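Local coordinates for superoxide dismutase (Leishmania major, PDB 4F2N), which catalyses the dismutation of superoxide to oxygen and hydrogen peroxide at an iron centre, at residues Glu34-Gly39 with Leu57-His62; Leu38-Lys43 with Leu115-Lys120; Phe106-Phe111 with Trp193-Tyr198. All blocks are in the same frame, centred on the assembly; numbering follows the deposited sequence.

Contact 1: Glu34-Gly39 with Leu57-His62; sequences ELPTLG and LHYSKH. With FE2 (Fe (II) ion), chain N.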
loop_
_atom_site.group_PDB
_atom_site.type_symbol
_atom_site.label_atom_id
_atom_site.label_comp_id
_atom_site.label_asym_id
_atom_site.label_seq_id
_atom_site.Cartn_x
_atom_site.Cartn_y
_atom_site.Cartn_z
ATOM N N GLU B 34 -20.392 -11.792 2.815
ATOM C CA GLU B 34 -20.035 -13.011 2.077
ATOM C C GLU B 34 -19.169 -12.644 0.885
ATOM O O GLU B 34 -19.418 -11.617 0.235
ATOM C CB GLU B 34 -21.278 -13.703 1.504
ATOM C CG GLU B 34 -22.260 -14.314 2.475
ATOM C CD GLU B 34 -23.370 -15.046 1.725
ATOM O OE1 GLU B 34 -23.099 -16.147 1.176
ATOM O OE2 GLU B 34 -24.508 -14.531 1.674
ATOM N N LEU B 35 -18.168 -13.468 0.566
ATOM C CA LEU B 35 -17.445 -13.272 -0.699
ATOM C C LEU B 35 -18.485 -13.342 -1.824
ATOM O O LEU B 35 -19.285 -14.276 -1.868
ATOM C CB LEU B 35 -16.411 -14.365 -0.952
ATOM C CG LEU B 35 -14.924 -14.280 -0.684
ATOM C CD1 LEU B 35 -14.285 -15.487 -1.363
ATOM C CD2 LEU B 35 -14.283 -12.989 -1.200
ATOM N N PRO B 36 -18.486 -12.365 -2.733
ATOM C CA PRO B 36 -19.468 -12.385 -3.826
ATOM C C PRO B 36 -19.214 -13.471 -4.862
ATOM O O PRO B 36 -18.063 -13.874 -5.106
ATOM C CB PRO B 36 -19.300 -11.005 -4.480
ATOM C CG PRO B 36 -17.900 -10.619 -4.179
ATOM C CD PRO B 36 -17.567 -11.213 -2.834
ATOM N N THR B 37 -20.304 -13.941 -5.454
ATOM C CA THR B 37 -20.244 -14.873 -6.570
ATOM C C THR B 37 -19.721 -14.092 -7.785
ATOM O O THR B 37 -20.255 -13.046 -8.120
ATOM C CB THR B 37 -21.646 -15.466 -6.843
ATOM O OG1 THR B 37 -22.141 -16.085 -5.643
ATOM C CG2 THR B 37 -21.601 -16.512 -7.967
ATOM N N LEU B 38 -18.671 -14.580 -8.427
ATOM C CA LEU B 38 -18.096 -13.881 -9.575
ATOM C C LEU B 38 -18.898 -14.138 -10.851
ATOM O O LEU B 38 -19.448 -15.231 -11.034
ATOM C CB LEU B 38 -16.624 -14.272 -9.763
ATOM C CG LEU B 38 -15.651 -13.940 -8.615
ATOM C CD1 LEU B 38 -14.264 -14.466 -8.919
ATOM C CD2 LEU B 38 -15.573 -12.443 -8.332
ATOM N N GLY B 39 -18.956 -13.147 -11.741
ATOM C CA GLY B 39 -19.655 -13.315 -13.032
ATOM C C GLY B 39 -19.120 -14.436 -13.927
ATOM O O GLY B 39 -19.653 -14.698 -14.999
ATOM N N LEU B 57 -5.201 -15.324 -5.562
ATOM C CA LEU B 57 -4.638 -14.567 -4.430
ATOM C C LEU B 57 -5.593 -13.460 -4.059
ATOM O O LEU B 57 -5.946 -13.281 -2.886
ATOM C CB LEU B 57 -3.280 -13.952 -4.793
ATOM C CG LEU B 57 -2.171 -14.989 -4.990
ATOM C CD1 LEU B 57 -0.937 -14.317 -5.585
ATOM C CD2 LEU B 57 -1.865 -15.713 -3.676
ATOM N N HIS B 58 -6.027 -12.706 -5.055
ATOM C CA HIS B 58 -6.727 -11.446 -4.782
ATOM C C HIS B 58 -8.086 -11.691 -4.173
ATOM O O HIS B 58 -8.502 -11.024 -3.195
ATOM C CB HIS B 58 -6.893 -10.648 -6.083
ATOM C CG HIS B 58 -7.110 -9.163 -5.851
ATOM N ND1 HIS B 58 -7.063 -8.260 -6.847
ATOM C CD2 HIS B 58 -7.339 -8.439 -4.669
ATOM C CE1 HIS B 58 -7.252 -7.026 -6.328
ATOM N NE2 HIS B 58 -7.417 -7.148 -5.006
ATOM N N TYR B 59 -8.788 -12.659 -4.756
ATOM C CA TYR B 59 -10.157 -12.988 -4.375
ATOM C C TYR B 59 -10.186 -13.956 -3.194
ATOM O O TYR B 59 -10.819 -13.664 -2.177
ATOM C CB TYR B 59 -10.896 -13.581 -5.597
ATOM C CG TYR B 59 -12.318 -14.100 -5.367
ATOM C CD1 TYR B 59 -13.409 -13.233 -5.332
ATOM C CD2 TYR B 59 -12.562 -15.467 -5.217
ATOM C CE1 TYR B 59 -14.706 -13.709 -5.144
ATOM C CE2 TYR B 59 -13.856 -15.960 -5.042
ATOM C CZ TYR B 59 -14.916 -15.078 -5.014
ATOM O OH TYR B 59 -16.174 -15.589 -4.821
ATOM N N SER B 60 -9.529 -15.117 -3.336
ATOM C CA SER B 60 -9.563 -16.137 -2.270
ATOM C C SER B 60 -8.718 -15.826 -1.041
ATOM O O SER B 60 -8.992 -16.386 0.010
ATOM C CB SER B 60 -9.172 -17.519 -2.787
ATOM O OG SER B 60 -10.142 -17.913 -3.721
ATOM N N LYS B 61 -7.686 -14.981 -1.172
ATOM C CA LYS B 61 -6.862 -14.615 0.002
ATOM C C LYS B 61 -7.193 -13.234 0.536
ATOM O O LYS B 61 -7.640 -13.128 1.659
ATOM C CB LYS B 61 -5.344 -14.682 -0.240
ATOM C CG LYS B 61 -4.830 -15.883 -1.018
ATOM C CD LYS B 61 -4.973 -17.182 -0.272
ATOM C CE LYS B 61 -4.592 -18.327 -1.211
ATOM N NZ LYS B 61 -5.008 -19.616 -0.624
ATOM N N HIS B 62 -6.940 -12.187 -0.258
ATOM C CA HIS B 62 -7.134 -10.791 0.190
ATOM C C HIS B 62 -8.573 -10.458 0.487
ATOM O O HIS B 62 -8.927 -10.072 1.604
ATOM C CB HIS B 62 -6.564 -9.807 -0.832
ATOM C CG HIS B 62 -5.059 -9.861 -0.945
ATOM N ND1 HIS B 62 -4.247 -9.136 -0.154
ATOM C CD2 HIS B 62 -4.236 -10.571 -1.806
ATOM C CE1 HIS B 62 -2.964 -9.382 -0.479
ATOM N NE2 HIS B 62 -2.963 -10.257 -1.505
HETATM FE FE FE2 N . -7.281 -5.473 -3.615
HETATM O O HOH W 1 -17.436 -16.894 -7.456
HETATM O O HOH W 2 -7.153 -3.615 -2.338
#
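Tyr-59 reaches out from helix 52-71 and its ring is held between Leu-35 and Leu-38. Leu-38 lies over one face. Its CD1 stands 3.8 Å from the Tyr-59 ring centroid, almost directly above it, a CH-pi contact. The CD2 branch comes down nearer the rim, 3.5 Å from Tyr-59 CE1. Leu-35 meets the opposite face off-centre, with CD1 3.7 Å from Tyr-59 CZ. Its other branch, CD2, rests against the backbone oxygen of Tyr-59.

The hydroxyl ends the reach. Tyr-59 OH donates a short hydrogen bond of 2.6 Å to Pro-36 O. The acceptor lies at the ring edge, though the donor is tilted 28° from the carbonyl plane. A water gives a second bond to Tyr-59 OH, at 3.2 Å, and accepts one from Leu-38 N. One phenol thus fixes the loop both directly and through water.

The Tyr-59 ring reaches the loop because its CG is anti to the backbone N (chi1 175°). Farther out, Trp-112 of helix 96-113 packs edge-to-face with Tyr-59 and also touches Pro-36 and Leu-38. The preceding residue, His-58, turns to the iron and binds it through NE2 at 2.2 Å. The contact therefore fastens the N-terminal loop to the first long helix of the alpha-hairpin domain of iron/manganese superoxide dismutases, beside a ligand of the metal site.

Contact 2: Leu38-Lys43 with Leu115-Lys120; sequences LGFNYK and LSPGGK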
loop_
_atom_site.group_PDB
_atom_site.type_symbol
_atom_site.label_atom_id
_atom_site.label_comp_id
_atom_site.label_asym_id
_atom_site.label_seq_id
_atom_site.Cartn_x
_atom_site.Cartn_y
_atom_site.Cartn_z
ATOM N N LEU B 38 -18.671 -14.580 -8.427
ATOM C CA LEU B 38 -18.096 -13.881 -9.575
ATOM C C LEU B 38 -18.898 -14.138 -10.851
ATOM O O LEU B 38 -19.448 -15.231 -11.034
ATOM C CB LEU B 38 -16.624 -14.272 -9.763
ATOM C CG LEU B 38 -15.651 -13.940 -8.615
ATOM C CD1 LEU B 38 -14.264 -14.466 -8.919
ATOM C CD2 LEU B 38 -15.573 -12.443 -8.332
ATOM N N GLY B 39 -18.956 -13.147 -11.741
ATOM C CA GLY B 39 -19.655 -13.315 -13.032
ATOM C C GLY B 39 -19.120 -14.436 -13.927
ATOM O O GLY B 39 -19.653 -14.698 -14.999
ATOM N N PHE B 40 -18.081 -15.123 -13.468
ATOM C CA PHE B 40 -17.268 -15.990 -14.319
ATOM C C PHE B 40 -16.545 -16.992 -13.426
ATOM O O PHE B 40 -16.618 -16.903 -12.202
ATOM C CB PHE B 40 -16.246 -15.133 -15.087
ATOM C CG PHE B 40 -15.563 -14.097 -14.226
ATOM C CD1 PHE B 40 -14.380 -14.397 -13.562
ATOM C CD2 PHE B 40 -16.112 -12.824 -14.068
ATOM C CE1 PHE B 40 -13.761 -13.448 -12.760
ATOM C CE2 PHE B 40 -15.506 -11.872 -13.259
ATOM C CZ PHE B 40 -14.322 -12.184 -12.603
ATOM N N ASN B 41 -15.833 -17.932 -14.036
ATOM C CA ASN B 41 -15.145 -18.980 -13.297
ATOM C C ASN B 41 -13.778 -18.527 -12.745
ATOM O O ASN B 41 -12.843 -18.299 -13.523
ATOM C CB ASN B 41 -15.020 -20.220 -14.200
ATOM C CG ASN B 41 -14.043 -21.251 -13.672
ATOM O OD1 ASN B 41 -13.824 -21.381 -12.461
ATOM N ND2 ASN B 41 -13.442 -22.001 -14.592
ATOM N N TYR B 42 -13.682 -18.425 -11.413
ATOM C CA TYR B 42 -12.454 -18.014 -10.706
ATOM C C TYR B 42 -11.173 -18.662 -11.251
ATOM O O TYR B 42 -10.217 -17.967 -11.596
ATOM C CB TYR B 42 -12.566 -18.266 -9.191
ATOM N N LYS B 43 -11.181 -19.990 -11.349
ATOM C CA LYS B 43 -10.031 -20.790 -11.796
ATOM C C LYS B 43 -9.430 -20.403 -13.166
ATOM O O LYS B 43 -8.335 -20.851 -13.526
ATOM C CB LYS B 43 -10.439 -22.276 -11.815
ATOM N N LEU B 115 -15.466 -6.066 -13.911
ATOM C CA LEU B 115 -14.590 -6.892 -14.743
ATOM C C LEU B 115 -15.275 -8.132 -15.286
ATOM O O LEU B 115 -16.184 -8.699 -14.650
ATOM C CB LEU B 115 -13.316 -7.322 -13.988
ATOM C CG LEU B 115 -12.567 -6.232 -13.204
ATOM C CD1 LEU B 115 -11.462 -6.832 -12.326
ATOM C CD2 LEU B 115 -11.986 -5.248 -14.222
ATOM N N SER B 116 -14.789 -8.556 -16.449
ATOM C CA SER B 116 -15.274 -9.754 -17.133
ATOM C C SER B 116 -14.209 -10.285 -18.112
ATOM O O SER B 116 -13.557 -9.499 -18.799
ATOM C CB SER B 116 -16.565 -9.418 -17.912
ATOM O OG SER B 116 -17.238 -10.612 -18.277
ATOM N N PRO B 117 -14.049 -11.622 -18.217
ATOM C CA PRO B 117 -13.106 -12.153 -19.225
ATOM C C PRO B 117 -13.365 -11.559 -20.601
ATOM O O PRO B 117 -14.486 -11.623 -21.090
ATOM C CB PRO B 117 -13.387 -13.663 -19.205
ATOM C CG PRO B 117 -13.836 -13.917 -17.789
ATOM C CD PRO B 117 -14.680 -12.707 -17.441
ATOM N N GLY B 118 -12.342 -10.935 -21.188
ATOM C CA GLY B 118 -12.461 -10.310 -22.509
ATOM C C GLY B 118 -13.248 -9.014 -22.550
ATOM O O GLY B 118 -13.482 -8.460 -23.620
ATOM N N GLY B 119 -13.647 -8.518 -21.382
ATOM C CA GLY B 119 -14.462 -7.302 -21.255
ATOM C C GLY B 119 -15.860 -7.393 -21.872
ATOM O O GLY B 119 -16.250 -8.438 -22.399
ATOM N N LYS B 120 -16.628 -6.310 -21.771
ATOM C CA LYS B 120 -17.842 -6.132 -22.577
ATOM C C LYS B 120 -17.755 -4.743 -23.229
ATOM O O LYS B 120 -17.332 -3.786 -22.570
ATOM C CB LYS B 120 -19.104 -6.246 -21.715
ATOM C CG LYS B 120 -19.197 -7.532 -20.910
ATOM C CD LYS B 120 -20.600 -7.811 -20.409
ATOM C CE LYS B 120 -20.667 -9.165 -19.706
ATOM N NZ LYS B 120 -20.474 -10.285 -20.669
#
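Phe-40 packs against Pro-117 at the start of a type II beta turn that runs from Ser-116 to Gly-119. Pro-117 is the second residue of this turn. Gly-118 follows with positive phi, as the third position of a type II turn favours. The turn is closed by Gly-119 N bonding to Ser-116 O at 2.8 Å. It belongs to the loop between helix 96-113 and helix 124-134.

The side-chain contact between Phe-40 and Pro-117 is small and apolar. Pro-117 CD approaches the root of the aromatic ring, 3.6 Å from Phe-40 CG. Pro-117 CG lies beside the methylene, 3.8 Å from Phe-40 CB. The proline comes in obliquely, so this is not a face stack. Phe-40 CG sits between its backbone N and carbonyl carbon (chi1 44°). That torsion folds the ring back over its own segment, and Leu-38 CB lies over the centre of one ring face.

Leu-115 takes part mainly through its backbone, while its side chain turns to Ile-46 and Met-50. Ile-46 also touches Phe-40 and so joins the two sides. Backbone bonds from Gly-118 to Gln-47 and from Ser-116 to Ile-215 tie the turn to other loops. Farther along the Phe-40 ring, CE2 lies 3.5 Å from Leu-115 O, again at an oblique approach.

Contact 3: Phe106-Phe111 with Trp193-Tyr198; sequences FNHSFF and WEHAYY. With FE2 (Fe (II) ion), chain N.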
loop_
_atom_site.group_PDB
_atom_site.type_symbol
_atom_site.label_atom_id
_atom_site.label_comp_id
_atom_site.label_asym_id
_atom_site.label_seq_id
_atom_site.Cartn_x
_atom_site.Cartn_y
_atom_site.Cartn_z
ATOM N N PHE B 106 -16.506 -3.770 0.316
ATOM C CA PHE B 106 -17.277 -3.071 -0.700
ATOM C C PHE B 106 -16.391 -2.795 -1.930
ATOM O O PHE B 106 -16.812 -3.055 -3.077
ATOM C CB PHE B 106 -17.849 -1.750 -0.144
ATOM C CG PHE B 106 -18.424 -0.854 -1.221
ATOM C CD1 PHE B 106 -19.761 -0.974 -1.593
ATOM C CD2 PHE B 106 -17.622 0.074 -1.891
ATOM C CE1 PHE B 106 -20.294 -0.187 -2.628
ATOM C CE2 PHE B 106 -18.134 0.866 -2.920
ATOM C CZ PHE B 106 -19.485 0.737 -3.286
ATOM N N ASN B 107 -15.183 -2.271 -1.702
ATOM C CA ASN B 107 -14.333 -1.845 -2.828
ATOM C C ASN B 107 -14.037 -3.020 -3.736
ATOM O O ASN B 107 -14.132 -2.885 -4.962
ATOM C CB ASN B 107 -13.016 -1.209 -2.358
ATOM C CG ASN B 107 -13.236 0.093 -1.622
ATOM O OD1 ASN B 107 -14.285 0.753 -1.772
ATOM N ND2 ASN B 107 -12.254 0.478 -0.828
ATOM N N HIS B 108 -13.703 -4.172 -3.144
ATOM C CA HIS B 108 -13.397 -5.381 -3.956
ATOM C C HIS B 108 -14.623 -5.910 -4.660
ATOM O O HIS B 108 -14.545 -6.309 -5.828
ATOM C CB HIS B 108 -12.733 -6.500 -3.121
ATOM C CG HIS B 108 -11.279 -6.208 -2.775
ATOM N ND1 HIS B 108 -10.920 -5.448 -1.702
ATOM C CD2 HIS B 108 -10.106 -6.525 -3.441
ATOM C CE1 HIS B 108 -9.592 -5.309 -1.670
ATOM N NE2 HIS B 108 -9.076 -5.949 -2.744
ATOM N N SER B 109 -15.765 -5.947 -3.971
ATOM C CA SER B 109 -17.019 -6.407 -4.582
ATOM C C SER B 109 -17.366 -5.599 -5.809
ATOM O O SER B 109 -17.799 -6.133 -6.831
ATOM C CB SER B 109 -18.172 -6.383 -3.557
ATOM O OG SER B 109 -17.868 -7.289 -2.508
ATOM N N PHE B 110 -17.163 -4.299 -5.702
ATOM C CA PHE B 110 -17.487 -3.384 -6.785
ATOM C C PHE B 110 -16.531 -3.624 -7.943
ATOM O O PHE B 110 -16.956 -3.721 -9.100
ATOM C CB PHE B 110 -17.421 -1.914 -6.304
ATOM C CG PHE B 110 -17.923 -0.950 -7.343
ATOM C CD1 PHE B 110 -19.292 -0.841 -7.602
ATOM C CD2 PHE B 110 -17.039 -0.165 -8.063
ATOM C CE1 PHE B 110 -19.771 0.050 -8.561
ATOM C CE2 PHE B 110 -17.511 0.721 -9.036
ATOM C CZ PHE B 110 -18.870 0.832 -9.286
ATOM N N PHE B 111 -15.239 -3.771 -7.617
ATOM C CA PHE B 111 -14.203 -4.119 -8.593
ATOM C C PHE B 111 -14.538 -5.369 -9.409
ATOM O O PHE B 111 -14.379 -5.349 -10.640
ATOM C CB PHE B 111 -12.868 -4.319 -7.854
ATOM C CG PHE B 111 -11.656 -4.372 -8.733
ATOM C CD1 PHE B 111 -11.461 -3.452 -9.774
ATOM C CD2 PHE B 111 -10.664 -5.316 -8.483
ATOM C CE1 PHE B 111 -10.308 -3.501 -10.559
ATOM C CE2 PHE B 111 -9.491 -5.358 -9.268
ATOM C CZ PHE B 111 -9.318 -4.447 -10.294
ATOM N N TRP B 193 -3.827 -1.026 -5.021
ATOM C CA TRP B 193 -2.969 -1.750 -4.067
ATOM C C TRP B 193 -2.038 -2.595 -4.867
ATOM O O TRP B 193 -2.456 -3.174 -5.900
ATOM C CB TRP B 193 -3.813 -2.652 -3.174
ATOM C CG TRP B 193 -4.529 -1.915 -2.044
ATOM C CD1 TRP B 193 -5.507 -0.936 -2.148
ATOM C CD2 TRP B 193 -4.408 -2.210 -0.630
ATOM N NE1 TRP B 193 -5.962 -0.551 -0.892
ATOM C CE2 TRP B 193 -5.329 -1.293 0.071
ATOM C CE3 TRP B 193 -3.619 -3.103 0.126
ATOM C CZ2 TRP B 193 -5.439 -1.284 1.466
ATOM C CZ3 TRP B 193 -3.744 -3.084 1.535
ATOM C CH2 TRP B 193 -4.640 -2.200 2.183
ATOM N N GLU B 194 -0.790 -2.746 -4.405
ATOM C CA GLU B 194 0.210 -3.471 -5.192
ATOM C C GLU B 194 -0.175 -4.924 -5.393
ATOM O O GLU B 194 0.151 -5.521 -6.431
ATOM C CB GLU B 194 1.614 -3.368 -4.570
ATOM C CG GLU B 194 2.186 -1.959 -4.649
ATOM C CD GLU B 194 3.576 -1.831 -4.022
ATOM O OE1 GLU B 194 3.750 -2.214 -2.828
ATOM O OE2 GLU B 194 4.481 -1.293 -4.727
ATOM N N HIS B 195 -0.882 -5.500 -4.422
ATOM C CA HIS B 195 -1.362 -6.878 -4.584
ATOM C C HIS B 195 -2.315 -7.059 -5.744
ATOM O O HIS B 195 -2.495 -8.203 -6.191
ATOM C CB HIS B 195 -1.988 -7.437 -3.274
ATOM C CG HIS B 195 -3.333 -6.849 -2.929
ATOM N ND1 HIS B 195 -3.560 -6.165 -1.765
ATOM C CD2 HIS B 195 -4.566 -6.868 -3.626
ATOM C CE1 HIS B 195 -4.864 -5.763 -1.720
ATOM N NE2 HIS B 195 -5.475 -6.180 -2.867
ATOM N N ALA B 196 -2.939 -5.984 -6.253
ATOM C CA ALA B 196 -3.907 -6.172 -7.357
ATOM C C ALA B 196 -3.184 -6.620 -8.618
ATOM O O ALA B 196 -3.762 -7.335 -9.473
ATOM C CB ALA B 196 -4.724 -4.904 -7.623
ATOM N N TYR B 197 -1.921 -6.230 -8.751
ATOM C CA TYR B 197 -1.213 -6.468 -10.025
ATOM C C TYR B 197 0.165 -7.068 -9.870
ATOM O O TYR B 197 0.808 -7.332 -10.885
ATOM C CB TYR B 197 -1.074 -5.139 -10.814
ATOM C CG TYR B 197 -0.344 -4.040 -10.045
ATOM C CD1 TYR B 197 1.056 -3.918 -10.091
ATOM C CD2 TYR B 197 -1.051 -3.130 -9.260
ATOM C CE1 TYR B 197 1.710 -2.904 -9.356
ATOM C CE2 TYR B 197 -0.411 -2.126 -8.553
ATOM C CZ TYR B 197 0.966 -2.032 -8.589
ATOM O OH TYR B 197 1.609 -1.045 -7.887
ATOM N N TYR B 198 0.659 -7.257 -8.640
ATOM C CA TYR B 198 2.090 -7.606 -8.497
ATOM C C TYR B 198 2.444 -8.996 -9.024
ATOM O O TYR B 198 3.574 -9.219 -9.478
ATOM C CB TYR B 198 2.624 -7.446 -7.067
ATOM C CG TYR B 198 4.040 -6.897 -7.044
ATOM C CD1 TYR B 198 4.271 -5.533 -7.162
ATOM C CD2 TYR B 198 5.140 -7.748 -6.957
ATOM C CE1 TYR B 198 5.565 -5.013 -7.155
ATOM C CE2 TYR B 198 6.446 -7.255 -6.978
ATOM C CZ TYR B 198 6.651 -5.887 -7.067
ATOM O OH TYR B 198 7.937 -5.380 -7.073
HETATM FE FE FE2 N . -7.281 -5.473 -3.615
HETATM O O HOH W 2 -7.153 -3.615 -2.338
#
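His-108 and His-195 come from opposite directions and meet at the iron. His-108 NE2 and His-195 NE2 are 3.6 Å apart, and both bind the metal. His-108 NE2 is 2.1 Å from the iron. His-195 NE2 has the same bond length, 2.1 Å. The rings meet rim to rim, their planes 20° apart, and neither lies over the other. The two nitrogens subtend about 122° at the iron. This is near the angle expected between two equatorial ligands of a trigonal bipyramid.

Each ring has a second anchor. His-108 ND1 hydrogen-bonds to Gln-104 O, one turn back in helix 96-113. His-195 ND1 hydrogen-bonds to Glu-194 OE2 of the second subunit. These bonds limit the rotation of the imidazoles. The first torsion of His-195 (chi1 73°) swings its ring back past its own segment, and Trp-193 CB lies over the rim of one ring face.

Away from the metal the segments stand farther apart. Phe-111 CE2 comes no closer than 5.1 Å to Ala-196 CB. Here the two segments hardly touch directly, and His-58 and Asp-191 each lie against both residues. On another side a water binds the iron at 2.3 Å and lies over one face of the Trp-193 indole, toward its rim. The looser regions are still buried, not open to solvent.

Asp-191 OD2 and His-58 NE2 complete the protein ligands, and His-58 lies almost straight across the iron from the water. This is the five-coordinate site of iron/manganese superoxide dismutases. The carbonyl and carboxylate on the ND1 atoms would be expected to make the imidazoles stronger electron donors to the iron. The hydrogen bond to Glu-194 of the second subunit probably couples the metal site to the dimer interface.

In the fold
From the N terminus, contact 1 closes first. It brings the loop at 34-39 back onto helix 52-71. Contact 2 starts from the same stretch, sharing Leu-38 and Gly-39, but closes a much longer loop that takes in the helices up to 96-113. Contact 3 crosses contact 2: residues 106-111 lie inside that loop, while 193-198 lie far beyond it, after strand 185-191. Contact 3 begins after contact 1 has closed. The two meet in space at the iron, where His-58 joins His-108 and His-195, and both touch the second subunit. Contacts 1 and 3 bind the N-terminal loop, helical hairpin and C-terminal domain around one metal; contact 2 ties the same loop to the turn after helix 96-113.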